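Local coordinates for protein soluble inorganic pyrophosphatase (Toxoplasma gondii, PDB 5WRT) that probably catalyses the magnesium-dependent hydrolysis of inorganic diphosphate to phosphate, this chain being the part that holds the family's pyrophosphatase domain, at residues Arg109-Ala114 with Gly151-Lys156; Leu145-Gly150 with Val201-Gly206; Pro97-Asp102 with Tyr222-His227; Val139-Ala144 with Ala215-Val220. One frame throughout, in Å; residues are numbered along the deposited sequence.

Contact 1: residues Arg109-Ala114 with Gly151-Lys156; sequences REVFHA and GELDWK. With MG (magnesium ion), chain C.
Leu153 faces the loop 109-114 from strand 152-161, and its side chain can be followed outward from the backbone. Its CB rests 3.9 Å from CB of Ala114. With CG anti to the backbone N (chi1 174°), the branch then swings on to Val111, whose CG1 lies 4.2 Å from Leu153 CD1 and equally far from CD2, nested against the fork of the leucine. CD1 also lies over the rim of one face of the Trp155 indole, 3.9 Å above its plane. Ala114 itself is small enough to sit almost on the backbone: its CB is 3.3 Å from Gly151 O and 3.6 Å from Leu153 N. The type I' turn from Val111 to Ala114, closed by the bond from Ala114 N to Val111 O, brings both apolar residues to the strand, while Gly151 suits the positive phi of its bend. On Asp154 the carboxylate is drawn to the metal instead: OD1 binds magnesium at 2.0 Å, with Asp117, Asp122 and three waters as the other ligands. OD2 receives Lys156 NZ at 2.8 Å in a salt bridge, on the syn side but tilted 34° from the carboxylate plane; the same NZ also bonds Asp122 and Tyr93. Around this contact, Leu153 also meets Ile148 of strand 136-149, Val111 touches His207 of strand 204-212, and Trp155 reaches Val220 of helix 214-232.

Contact 2: residues Leu145-Gly150 with Val201-Gly206; sequences LAMIDG and VVNQFG
Met147 and Phe205 form an antiparallel non-hydrogen-bonded pair, followed by Ile148 and Gln204 as a hydrogen-bonded one. Three backbone bonds join the two segments. Gly206 N donates to Ala146 O over 2.7 Å, and Ile148 N reaches Gln204 O at the same length and nearly straight (173° at the hydrogen). The third bond, Gln204 N to Ile148 O, is weak at 3.4 Å. Beyond it a water accepts from Gly150 N and donates to Asn203 OD1; past the Gly206 bond a second water accepts from Ala146 N, 2.8 Å away, and donates to Gly206 O. The other edge of 145-149 is met by strand 152-161, where Leu145 and Met147 form backbone bonds with Lys156 and Asp154. Asn203 ND2 is engaged by Phe191 O, and Asp149 OD2 by a salt bridge to Lys195. The apolar groups suit their buried places: Met147 CB lies 3.5 Å from Phe205 CE2, and CG, anti to the backbone N (chi1 -163°), continues past the same ring carbon. Met147 SD passes 3.7 Å from Asn203 ND2. Gly206 fits a tight place beside the Ala146 methyl. Strand 136-149 thus lies between strand 204-212 and strand 152-161, while helix 183-193 packs on Met147 through Phe191 and on Phe205 through Arg188 and Arg192.

Contact 3: residues Pro97-Asp102 with Tyr222-His227; sequences PQTWED and YRAHEH
His225 and Gln98 make the shortest bond between the loop 97-102 and the helix segment 222-227: His225 ND1 donates to Gln98 O at 2.8 Å, with the carbonyl oxygen close to the imidazole plane. The ring reaches the loop because its CG stands anti to the backbone N (chi1 -174°). A second bond runs the other way, from Trp100 N to Ala224 O at 3.1 Å. Beside this second bond, the Ala224 methyl is compact enough to let the loop come down on the helix, touching Thr99 CB at 3.9 Å and Glu101 OE2 at 3.4 Å. His227 offers a flat surface: Asp102 CB sits over one face of its ring in a CH-pi contact, 3.7 Å from the centroid, with the carboxylate plane 83° from the ring. Arg223 O lies over the rim of the opposite face. Further out, a water donates to Glu101 OE2 and accepts from Arg223 NE, linking two oppositely charged groups that do not touch. The loop is itself positioned by Gln98 NE2 bonding to His31 O, by Thr99 OG1 to Phe96 O, and by Trp100 NE1 to Gly118 O. Glu101, the centre of an inverse gamma turn, touches the magnesium ligand Asp117. Through Glu101 the loop probably contributes to the second shell of the pyrophosphatase magnesium site, backed by helix 214-232.

Contact 4: residues Val139-Ala144 with Ala215-Val220; sequences VKVLGA and ADAERV
Strand 139-144 and helix 215-220 cross almost at a right angle, 93°, with their axes approaching to 6.4 Å, and the closest pair of CA atoms is Gly143 and Ala217 at 5.0 Å. So near an approach needs small residues. The methyl of Ala217 carries the contact: it lies 3.4 Å from Gly143 C and as near to Gly143 O, while the CB of Ala144 stands 3.7 Å from it. Gly143 thus presents bare backbone to the methyl, and glycine readily takes the extended phi of 170° found here, in a classic beta bulge in which Leu142 and Gly143 both face Leu158 of the next strand. Val141 adds a branch, CG1 anti to the backbone N (chi1 158°) meeting Ala217 CB at 3.4 Å. The same CG1 has a marginal contact with Glu218 CG at 4.5 Å. Within the helix, Arg219 NH2 bonds Asp216 OD1 at 2.7 Å in a salt bridge across one turn of the helix. Phe47 and Phe96 extend the apolar surface around Val141. The arrangement is that of the last helix of this chain laid across a curled beta sheet, as in the barrel-like core of family I pyrophosphatases.

How the contacts relate
Contacts 1 and 2 lie closest, their centres 7 Å apart, and share a sheet: Asp154 N probably bonds Met147 O at 2.7 Å, and Lys156 N probably bonds Leu145 O at 2.9 Å. Trp155 of contact 1 touches all three others, with CZ3 3.5 Å from Ala146 CB in contact 2, CE3 3.7 Å from Ala144 CB in contact 4, and CD1 3.1 Å from Glu101 OE1 in contact 3. Contacts 3 and 4 follow one another along helix 214-232, while contacts 2 and 4 divide strand 136-149. Contact 1 alone supplies a magnesium ligand; the side chains of Met147 in contact 2 and Glu101 in contact 3 come within about 7 Å and about 5 Å of a magnesium.

Contact 1: residues Arg109-Ala114 with Gly151-Lys156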
loop_
_atom_site.group_PDB
_atom_site.type_symbol
_atom_site.label_atom_id
_atom_site.label_comp_id
_atom_site.label_asym_id
_atom_site.label_seq_id
_atom_site.Cartn_x
_atom_site.Cartn_y
_atom_site.Cartn_z
ATOM N N ARG A 109 24.312 -12.476 -6.651
ATOM C CA ARG A 109 23.660 -12.118 -7.902
ATOM C C ARG A 109 22.141 -12.186 -7.800
ATOM O O ARG A 109 21.444 -11.568 -8.611
ATOM C CB ARG A 109 24.147 -13.087 -8.985
ATOM C CG ARG A 109 23.440 -13.034 -10.319
ATOM C CD ARG A 109 23.791 -11.810 -11.127
ATOM N NE ARG A 109 23.119 -11.884 -12.418
ATOM C CZ ARG A 109 23.635 -12.444 -13.509
ATOM N NH1 ARG A 109 24.851 -12.972 -13.489
ATOM N NH2 ARG A 109 22.926 -12.462 -14.627
ATOM N N GLU A 110 21.620 -12.869 -6.784
ATOM C CA GLU A 110 20.192 -12.867 -6.483
ATOM C C GLU A 110 19.685 -11.523 -5.975
ATOM O O GLU A 110 18.478 -11.271 -6.043
ATOM C CB GLU A 110 19.909 -13.997 -5.502
ATOM C CG GLU A 110 20.303 -15.332 -6.115
ATOM C CD GLU A 110 21.675 -15.809 -5.671
ATOM O OE1 GLU A 110 21.949 -17.023 -5.789
ATOM O OE2 GLU A 110 22.500 -14.962 -5.264
ATOM N N VAL A 111 20.563 -10.662 -5.475
ATOM C CA VAL A 111 20.168 -9.343 -5.006
ATOM C C VAL A 111 20.739 -8.246 -5.904
ATOM O O VAL A 111 20.902 -7.111 -5.467
ATOM C CB VAL A 111 20.570 -9.136 -3.537
ATOM C CG1 VAL A 111 19.879 -10.160 -2.652
ATOM C CG2 VAL A 111 22.077 -9.225 -3.376
ATOM N N PHE A 112 21.031 -8.581 -7.163
ATOM C CA PHE A 112 21.581 -7.642 -8.144
ATOM C C PHE A 112 22.885 -7.019 -7.661
ATOM O O PHE A 112 23.204 -5.880 -8.011
ATOM C CB PHE A 112 20.582 -6.536 -8.500
ATOM C CG PHE A 112 19.189 -7.025 -8.762
ATOM C CD1 PHE A 112 18.831 -7.502 -10.011
ATOM C CD2 PHE A 112 18.225 -6.971 -7.770
ATOM C CE1 PHE A 112 17.545 -7.942 -10.255
ATOM C CE2 PHE A 112 16.938 -7.406 -8.009
ATOM C CZ PHE A 112 16.597 -7.892 -9.254
ATOM N N HIS A 113 23.648 -7.761 -6.855
ATOM C CA HIS A 113 24.917 -7.299 -6.291
ATOM C C HIS A 113 24.763 -6.008 -5.485
ATOM O O HIS A 113 25.741 -5.280 -5.285
ATOM C CB HIS A 113 25.967 -7.116 -7.394
ATOM C CG HIS A 113 26.312 -8.383 -8.116
ATOM N ND1 HIS A 113 26.827 -9.489 -7.475
ATOM C CD2 HIS A 113 26.199 -8.724 -9.421
ATOM C CE1 HIS A 113 27.024 -10.454 -8.355
ATOM N NE2 HIS A 113 26.652 -10.015 -9.544
ATOM N N ALA A 114 23.548 -5.712 -5.022
ATOM C CA ALA A 114 23.282 -4.504 -4.251
ATOM C C ALA A 114 24.044 -4.509 -2.929
ATOM O O ALA A 114 24.409 -5.561 -2.395
ATOM C CB ALA A 114 21.784 -4.363 -3.985
ATOM N N GLY A 151 19.740 0.420 -5.978
ATOM C CA GLY A 151 21.034 -0.202 -5.801
ATOM C C GLY A 151 21.392 -0.565 -4.377
ATOM O O GLY A 151 22.468 -1.132 -4.156
ATOM N N GLU A 152 20.538 -0.258 -3.405
ATOM C CA GLU A 152 20.769 -0.625 -2.015
ATOM C C GLU A 152 19.894 -1.816 -1.655
ATOM O O GLU A 152 18.691 -1.818 -1.936
ATOM C CB GLU A 152 20.468 0.540 -1.068
ATOM C CG GLU A 152 21.441 1.703 -1.140
ATOM C CD GLU A 152 21.344 2.609 0.077
ATOM O OE1 GLU A 152 20.222 2.796 0.597
ATOM O OE2 GLU A 152 22.391 3.123 0.524
ATOM N N LEU A 153 20.502 -2.825 -1.039
ATOM C CA LEU A 153 19.757 -3.958 -0.507
ATOM C C LEU A 153 19.104 -3.548 0.808
ATOM O O LEU A 153 19.798 -3.210 1.773
ATOM C CB LEU A 153 20.680 -5.157 -0.316
ATOM C CG LEU A 153 20.105 -6.404 0.358
ATOM C CD1 LEU A 153 18.825 -6.857 -0.330
ATOM C CD2 LEU A 153 21.141 -7.518 0.349
ATOM N N ASP A 154 17.775 -3.572 0.848
ATOM C CA ASP A 154 17.011 -3.109 2.005
ATOM C C ASP A 154 16.092 -4.242 2.452
ATOM O O ASP A 154 14.916 -4.293 2.084
ATOM C CB ASP A 154 16.232 -1.829 1.654
ATOM C CG ASP A 154 15.503 -1.240 2.844
ATOM O OD1 ASP A 154 15.808 -1.628 3.990
ATOM O OD2 ASP A 154 14.625 -0.381 2.633
ATOM N N TRP A 155 16.645 -5.157 3.248
ATOM C CA TRP A 155 15.876 -6.287 3.751
ATOM C C TRP A 155 14.699 -5.814 4.592
ATOM O O TRP A 155 14.806 -4.856 5.363
ATOM C CB TRP A 155 16.757 -7.204 4.601
ATOM C CG TRP A 155 17.762 -8.015 3.852
ATOM C CD1 TRP A 155 19.095 -7.760 3.740
ATOM C CD2 TRP A 155 17.522 -9.230 3.131
ATOM N NE1 TRP A 155 19.701 -8.736 2.989
ATOM C CE2 TRP A 155 18.758 -9.649 2.600
ATOM C CE3 TRP A 155 16.383 -10.001 2.878
ATOM C CZ2 TRP A 155 18.889 -10.805 1.833
ATOM C CZ3 TRP A 155 16.515 -11.151 2.116
ATOM C CH2 TRP A 155 17.759 -11.539 1.601
ATOM N N LYS A 156 13.571 -6.500 4.447
ATOM C CA LYS A 156 12.432 -6.352 5.347
ATOM C C LYS A 156 12.190 -7.720 5.976
ATOM O O LYS A 156 11.561 -8.591 5.366
ATOM C CB LYS A 156 11.198 -5.835 4.611
ATOM C CG LYS A 156 11.432 -4.541 3.847
ATOM C CD LYS A 156 11.904 -3.433 4.775
ATOM C CE LYS A 156 12.148 -2.138 4.014
ATOM N NZ LYS A 156 13.024 -1.194 4.764
HETATM MG MG MG C . 16.788 -1.192 5.675
HETATM O O HOH W 1 17.029 -3.498 6.007
HETATM O O HOH W 2 16.394 0.835 5.333
HETATM O O HOH W 3 17.840 -1.077 7.626
#

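Contact 2: residues Leu145-Gly150 with Val201-Gly206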
loop_
_atom_site.group_PDB
_atom_site.type_symbol
_atom_site.label_atom_id
_atom_site.label_comp_id
_atom_site.label_asym_id
_atom_site.label_seq_id
_atom_site.Cartn_x
_atom_site.Cartn_y
_atom_site.Cartn_z
ATOM N N LEU A 145 12.019 -10.289 2.992
ATOM C CA LEU A 145 11.907 -9.836 1.612
ATOM C C LEU A 145 13.131 -8.994 1.279
ATOM O O LEU A 145 13.511 -8.114 2.058
ATOM C CB LEU A 145 10.629 -9.023 1.404
ATOM C CG LEU A 145 9.306 -9.789 1.452
ATOM C CD1 LEU A 145 8.161 -8.859 1.817
ATOM C CD2 LEU A 145 9.042 -10.466 0.118
ATOM N N ALA A 146 13.746 -9.265 0.128
ATOM C CA ALA A 146 14.981 -8.591 -0.270
ATOM C C ALA A 146 14.632 -7.438 -1.205
ATOM O O ALA A 146 14.784 -7.519 -2.424
ATOM C CB ALA A 146 15.941 -9.576 -0.927
ATOM N N MET A 147 14.172 -6.340 -0.614
ATOM C CA MET A 147 13.832 -5.162 -1.397
ATOM C C MET A 147 15.104 -4.450 -1.846
ATOM O O MET A 147 16.072 -4.335 -1.088
ATOM C CB MET A 147 12.926 -4.230 -0.589
ATOM C CG MET A 147 12.191 -3.192 -1.426
ATOM S SD MET A 147 11.720 -1.702 -0.526
ATOM C CE MET A 147 13.307 -0.948 -0.223
ATOM N N ILE A 148 15.102 -3.988 -3.093
ATOM C CA ILE A 148 16.207 -3.231 -3.670
ATOM C C ILE A 148 15.735 -1.801 -3.893
ATOM O O ILE A 148 14.875 -1.547 -4.744
ATOM C CB ILE A 148 16.707 -3.856 -4.979
ATOM C CG1 ILE A 148 17.032 -5.338 -4.777
ATOM C CG2 ILE A 148 17.931 -3.112 -5.488
ATOM C CD1 ILE A 148 18.091 -5.590 -3.732
ATOM N N ASP A 149 16.294 -0.866 -3.127
ATOM C CA ASP A 149 15.944 0.550 -3.210
ATOM C C ASP A 149 17.129 1.292 -3.818
ATOM O O ASP A 149 18.070 1.658 -3.109
ATOM C CB ASP A 149 15.593 1.112 -1.835
ATOM C CG ASP A 149 14.898 2.463 -1.909
ATOM O OD1 ASP A 149 15.078 3.184 -2.916
ATOM O OD2 ASP A 149 14.166 2.805 -0.956
ATOM N N GLY A 150 17.071 1.518 -5.129
ATOM C CA GLY A 150 18.123 2.224 -5.837
ATOM C C GLY A 150 19.512 1.674 -5.593
ATOM O O GLY A 150 20.375 2.375 -5.055
ATOM N N VAL A 201 9.595 6.112 -8.228
ATOM C CA VAL A 201 10.348 4.880 -8.416
ATOM C C VAL A 201 9.514 3.717 -7.900
ATOM O O VAL A 201 8.836 3.830 -6.873
ATOM C CB VAL A 201 11.717 4.911 -7.705
ATOM C CG1 VAL A 201 12.674 5.848 -8.429
ATOM C CG2 VAL A 201 11.554 5.306 -6.250
ATOM N N VAL A 202 9.552 2.606 -8.625
ATOM C CA VAL A 202 8.991 1.345 -8.162
ATOM C C VAL A 202 10.155 0.458 -7.748
ATOM O O VAL A 202 11.056 0.186 -8.553
ATOM C CB VAL A 202 8.139 0.672 -9.249
ATOM C CG1 VAL A 202 7.594 -0.653 -8.746
ATOM C CG2 VAL A 202 7.011 1.591 -9.683
ATOM N N ASN A 203 10.149 0.011 -6.495
ATOM C CA ASN A 203 11.260 -0.789 -6.007
ATOM C C ASN A 203 11.210 -2.196 -6.597
ATOM O O ASN A 203 10.176 -2.666 -7.079
ATOM C CB ASN A 203 11.243 -0.861 -4.480
ATOM C CG ASN A 203 11.452 0.493 -3.827
ATOM O OD1 ASN A 203 12.428 1.189 -4.111
ATOM N ND2 ASN A 203 10.536 0.868 -2.941
ATOM N N GLN A 204 12.353 -2.868 -6.553
ATOM C CA GLN A 204 12.472 -4.252 -6.982
ATOM C C GLN A 204 12.744 -5.141 -5.777
ATOM O O GLN A 204 13.005 -4.668 -4.668
ATOM C CB GLN A 204 13.584 -4.413 -8.025
ATOM C CG GLN A 204 13.513 -3.431 -9.180
ATOM C CD GLN A 204 14.735 -3.509 -10.073
ATOM O OE1 GLN A 204 14.657 -3.971 -11.211
ATOM N NE2 GLN A 204 15.875 -3.064 -9.555
ATOM N N PHE A 205 12.677 -6.447 -6.009
ATOM C CA PHE A 205 12.971 -7.434 -4.980
ATOM C C PHE A 205 13.924 -8.477 -5.537
ATOM O O PHE A 205 13.723 -8.979 -6.646
ATOM C CB PHE A 205 11.691 -8.107 -4.471
ATOM C CG PHE A 205 10.805 -7.193 -3.677
ATOM C CD1 PHE A 205 9.804 -6.465 -4.300
ATOM C CD2 PHE A 205 10.976 -7.056 -2.309
ATOM C CE1 PHE A 205 8.988 -5.618 -3.570
ATOM C CE2 PHE A 205 10.165 -6.209 -1.575
ATOM C CZ PHE A 205 9.169 -5.489 -2.207
ATOM N N GLY A 206 14.962 -8.790 -4.770
ATOM C CA GLY A 206 15.859 -9.865 -5.125
ATOM C C GLY A 206 15.205 -11.216 -4.899
ATOM O O GLY A 206 14.078 -11.332 -4.416
HETATM O O HOH W 4 12.867 -10.960 -1.957
HETATM O O HOH W 5 14.383 1.999 -6.476
#

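Contact 3: residues Pro97-Asp102 with Tyr222-His227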
loop_
_atom_site.group_PDB
_atom_site.type_symbol
_atom_site.label_atom_id
_atom_site.label_comp_id
_atom_site.label_asym_id
_atom_site.label_seq_id
_atom_site.Cartn_x
_atom_site.Cartn_y
_atom_site.Cartn_z
ATOM N N PRO A 97 18.179 -4.203 17.317
ATOM C CA PRO A 97 19.330 -3.573 17.971
ATOM C C PRO A 97 20.625 -4.276 17.599
ATOM O O PRO A 97 20.636 -5.459 17.246
ATOM C CB PRO A 97 19.025 -3.724 19.468
ATOM C CG PRO A 97 17.582 -4.094 19.553
ATOM C CD PRO A 97 17.254 -4.811 18.285
ATOM N N GLN A 98 21.723 -3.524 17.675
ATOM C CA GLN A 98 23.067 -4.067 17.476
ATOM C C GLN A 98 23.195 -4.752 16.119
ATOM O O GLN A 98 23.837 -5.794 15.982
ATOM C CB GLN A 98 23.446 -5.019 18.614
ATOM C CG GLN A 98 23.364 -4.362 19.985
ATOM C CD GLN A 98 23.646 -5.320 21.124
ATOM O OE1 GLN A 98 23.615 -6.538 20.952
ATOM N NE2 GLN A 98 23.918 -4.770 22.300
ATOM N N THR A 99 22.560 -4.164 15.110
ATOM C CA THR A 99 22.692 -4.606 13.733
ATOM C C THR A 99 23.038 -3.407 12.865
ATOM O O THR A 99 22.657 -2.272 13.163
ATOM C CB THR A 99 21.408 -5.269 13.210
ATOM O OG1 THR A 99 20.318 -4.341 13.292
ATOM C CG2 THR A 99 21.079 -6.518 14.016
ATOM N N TRP A 100 23.764 -3.673 11.784
ATOM C CA TRP A 100 24.156 -2.622 10.854
ATOM C C TRP A 100 24.319 -3.256 9.486
ATOM O O TRP A 100 25.105 -4.194 9.329
ATOM C CB TRP A 100 25.452 -1.939 11.292
ATOM C CG TRP A 100 25.863 -0.808 10.393
ATOM C CD1 TRP A 100 25.089 0.239 9.984
ATOM C CD2 TRP A 100 27.149 -0.614 9.792
ATOM N NE1 TRP A 100 25.814 1.073 9.168
ATOM C CE2 TRP A 100 27.081 0.572 9.033
ATOM C CE3 TRP A 100 28.351 -1.328 9.821
ATOM C CZ2 TRP A 100 28.169 1.061 8.312
ATOM C CZ3 TRP A 100 29.430 -0.839 9.110
ATOM C CH2 TRP A 100 29.332 0.341 8.361
ATOM N N GLU A 101 23.572 -2.761 8.502
ATOM C CA GLU A 101 23.686 -3.277 7.142
ATOM C C GLU A 101 24.857 -2.567 6.471
ATOM O O GLU A 101 24.705 -1.619 5.696
ATOM C CB GLU A 101 22.381 -3.112 6.377
ATOM C CG GLU A 101 21.310 -4.085 6.840
ATOM C CD GLU A 101 21.449 -5.443 6.182
ATOM O OE1 GLU A 101 20.959 -5.620 5.045
ATOM O OE2 GLU A 101 22.064 -6.336 6.804
ATOM N N ASP A 102 26.050 -3.046 6.805
ATOM C CA ASP A 102 27.312 -2.504 6.337
ATOM C C ASP A 102 27.309 -2.387 4.815
ATOM O O ASP A 102 27.205 -3.412 4.124
ATOM C CB ASP A 102 28.455 -3.417 6.785
ATOM C CG ASP A 102 29.827 -2.779 6.625
ATOM O OD1 ASP A 102 30.783 -3.260 7.272
ATOM O OD2 ASP A 102 29.957 -1.802 5.860
ATOM N N TYR A 222 21.858 -12.443 11.639
ATOM C CA TYR A 222 23.194 -12.756 12.144
ATOM C C TYR A 222 24.258 -11.927 11.437
ATOM O O TYR A 222 25.120 -11.319 12.083
ATOM C CB TYR A 222 23.506 -14.243 11.969
ATOM C CG TYR A 222 22.628 -15.202 12.735
ATOM C CD1 TYR A 222 22.185 -14.909 14.020
ATOM C CD2 TYR A 222 22.275 -16.427 12.184
ATOM C CE1 TYR A 222 21.393 -15.803 14.721
ATOM C CE2 TYR A 222 21.490 -17.321 12.873
ATOM C CZ TYR A 222 21.050 -17.008 14.138
ATOM O OH TYR A 222 20.268 -17.913 14.812
ATOM N N ARG A 223 24.223 -11.907 10.102
ATOM C CA ARG A 223 25.243 -11.190 9.344
ATOM C C ARG A 223 25.249 -9.705 9.684
ATOM O O ARG A 223 26.318 -9.110 9.868
ATOM C CB ARG A 223 25.029 -11.397 7.846
ATOM C CG ARG A 223 26.152 -10.841 6.987
ATOM C CD ARG A 223 25.989 -11.235 5.531
ATOM N NE ARG A 223 24.685 -10.846 5.001
ATOM C CZ ARG A 223 23.786 -11.703 4.527
ATOM N NH1 ARG A 223 24.050 -13.003 4.516
ATOM N NH2 ARG A 223 22.624 -11.261 4.065
ATOM N N ALA A 224 24.067 -9.092 9.781
ATOM C CA ALA A 224 23.996 -7.691 10.182
ATOM C C ALA A 224 24.470 -7.498 11.615
ATOM O O ALA A 224 25.050 -6.456 11.941
ATOM C CB ALA A 224 22.571 -7.163 10.014
ATOM N N HIS A 225 24.231 -8.488 12.478
ATOM C CA HIS A 225 24.737 -8.426 13.843
ATOM C C HIS A 225 26.260 -8.425 13.858
ATOM O O HIS A 225 26.882 -7.696 14.641
ATOM C CB HIS A 225 24.182 -9.595 14.656
ATOM C CG HIS A 225 24.523 -9.545 16.113
ATOM N ND1 HIS A 225 24.320 -8.424 16.888
ATOM C CD2 HIS A 225 25.033 -10.486 16.942
ATOM C CE1 HIS A 225 24.702 -8.672 18.128
ATOM N NE2 HIS A 225 25.138 -9.917 18.188
ATOM N N GLU A 226 26.880 -9.232 12.992
ATOM C CA GLU A 226 28.338 -9.301 12.951
ATOM C C GLU A 226 28.939 -8.027 12.372
ATOM O O GLU A 226 30.015 -7.594 12.802
ATOM C CB GLU A 226 28.782 -10.519 12.143
ATOM C CG GLU A 226 28.532 -11.848 12.836
ATOM N N HIS A 227 28.275 -7.422 11.383
ATOM C CA HIS A 227 28.713 -6.121 10.882
ATOM C C HIS A 227 28.778 -5.093 12.006
ATOM O O HIS A 227 29.747 -4.331 12.110
ATOM C CB HIS A 227 27.771 -5.628 9.784
ATOM C CG HIS A 227 27.841 -6.410 8.510
ATOM N ND1 HIS A 227 29.024 -6.902 8.000
ATOM C CD2 HIS A 227 26.874 -6.770 7.634
ATOM C CE1 HIS A 227 28.780 -7.538 6.867
ATOM N NE2 HIS A 227 27.483 -7.473 6.623
HETATM O O HOH W 6 24.537 -7.902 5.779
#

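Contact 4: residues Val139-Ala144 with Ala215-Val220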
loop_
_atom_site.group_PDB
_atom_site.type_symbol
_atom_site.label_atom_id
_atom_site.label_comp_id
_atom_site.label_asym_id
_atom_site.label_seq_id
_atom_site.Cartn_x
_atom_site.Cartn_y
_atom_site.Cartn_z
ATOM N N VAL A 139 10.690 -11.093 19.338
ATOM C CA VAL A 139 9.979 -11.585 18.168
ATOM C C VAL A 139 10.657 -12.848 17.662
ATOM O O VAL A 139 11.862 -13.053 17.845
ATOM C CB VAL A 139 9.911 -10.524 17.042
ATOM C CG1 VAL A 139 9.233 -9.257 17.538
ATOM C CG2 VAL A 139 11.305 -10.219 16.508
ATOM N N LYS A 140 9.865 -13.702 17.022
ATOM C CA LYS A 140 10.375 -14.853 16.294
ATOM C C LYS A 140 10.384 -14.519 14.810
ATOM O O LYS A 140 9.367 -14.084 14.258
ATOM C CB LYS A 140 9.531 -16.099 16.561
ATOM C CG LYS A 140 9.883 -17.286 15.681
ATOM C CD LYS A 140 9.186 -18.552 16.152
ATOM C CE LYS A 140 7.716 -18.301 16.447
ATOM N NZ LYS A 140 6.983 -19.569 16.716
ATOM N N VAL A 141 11.532 -14.715 14.176
ATOM C CA VAL A 141 11.716 -14.345 12.779
ATOM C C VAL A 141 11.079 -15.402 11.885
ATOM O O VAL A 141 11.294 -16.606 12.073
ATOM C CB VAL A 141 13.209 -14.162 12.471
ATOM C CG1 VAL A 141 13.469 -14.322 11.003
ATOM C CG2 VAL A 141 13.673 -12.793 12.951
ATOM N N LEU A 142 10.293 -14.950 10.902
ATOM C CA LEU A 142 9.554 -15.844 10.022
ATOM C C LEU A 142 10.037 -15.836 8.578
ATOM O O LEU A 142 9.787 -16.806 7.857
ATOM C CB LEU A 142 8.061 -15.484 10.034
ATOM C CG LEU A 142 7.354 -15.541 11.387
ATOM C CD1 LEU A 142 5.996 -14.854 11.306
ATOM C CD2 LEU A 142 7.209 -16.978 11.853
ATOM N N GLY A 143 10.712 -14.781 8.143
ATOM C CA GLY A 143 11.101 -14.665 6.752
ATOM C C GLY A 143 11.625 -13.275 6.471
ATOM O O GLY A 143 11.739 -12.434 7.368
ATOM N N ALA A 144 11.951 -13.047 5.200
ATOM C CA ALA A 144 12.563 -11.785 4.810
ATOM C C ALA A 144 12.340 -11.536 3.327
ATOM O O ALA A 144 12.459 -12.454 2.512
ATOM C CB ALA A 144 14.063 -11.772 5.124
ATOM N N ALA A 215 14.780 -19.596 8.174
ATOM C CA ALA A 215 16.192 -19.895 8.399
ATOM C C ALA A 215 17.091 -18.924 7.643
ATOM O O ALA A 215 18.123 -18.488 8.166
ATOM C CB ALA A 215 16.496 -21.334 7.994
ATOM N N ASP A 216 16.723 -18.580 6.406
ATOM C CA ASP A 216 17.484 -17.573 5.672
ATOM C C ASP A 216 17.390 -16.217 6.352
ATOM O O ASP A 216 18.380 -15.479 6.426
ATOM C CB ASP A 216 16.987 -17.472 4.231
ATOM C CG ASP A 216 17.432 -18.638 3.377
ATOM O OD1 ASP A 216 18.574 -19.108 3.558
ATOM O OD2 ASP A 216 16.643 -19.079 2.517
ATOM N N ALA A 217 16.207 -15.873 6.861
ATOM C CA ALA A 217 16.039 -14.591 7.532
ATOM C C ALA A 217 16.807 -14.540 8.844
ATOM O O ALA A 217 17.250 -13.462 9.257
ATOM C CB ALA A 217 14.558 -14.311 7.759
ATOM N N GLU A 218 16.965 -15.683 9.517
ATOM C CA GLU A 218 17.828 -15.724 10.692
ATOM C C GLU A 218 19.262 -15.371 10.321
ATOM O O GLU A 218 19.928 -14.610 11.031
ATOM C CB GLU A 218 17.779 -17.111 11.335
ATOM C CG GLU A 218 16.485 -17.446 12.061
ATOM C CD GLU A 218 16.417 -18.913 12.458
ATOM O OE1 GLU A 218 17.418 -19.631 12.245
ATOM O OE2 GLU A 218 15.366 -19.349 12.973
ATOM N N ARG A 219 19.745 -15.903 9.194
ATOM C CA ARG A 219 21.107 -15.616 8.754
ATOM C C ARG A 219 21.272 -14.159 8.342
ATOM O O ARG A 219 22.357 -13.591 8.506
ATOM C CB ARG A 219 21.495 -16.540 7.600
ATOM C CG ARG A 219 21.789 -17.975 8.013
ATOM C CD ARG A 219 22.298 -18.785 6.830
ATOM N NE ARG A 219 21.217 -19.281 5.981
ATOM C CZ ARG A 219 20.527 -20.392 6.220
ATOM N NH1 ARG A 219 20.805 -21.136 7.283
ATOM N NH2 ARG A 219 19.561 -20.766 5.391
ATOM N N VAL A 220 20.219 -13.545 7.795
ATOM C CA VAL A 220 20.272 -12.119 7.486
ATOM C C VAL A 220 20.519 -11.313 8.755
ATOM O O VAL A 220 21.349 -10.394 8.773
ATOM C CB VAL A 220 18.980 -11.678 6.773
ATOM C CG1 VAL A 220 18.842 -10.162 6.799
ATOM C CG2 VAL A 220 18.953 -12.196 5.341
HETATM O O HOH W 7 13.201 -18.398 13.724
#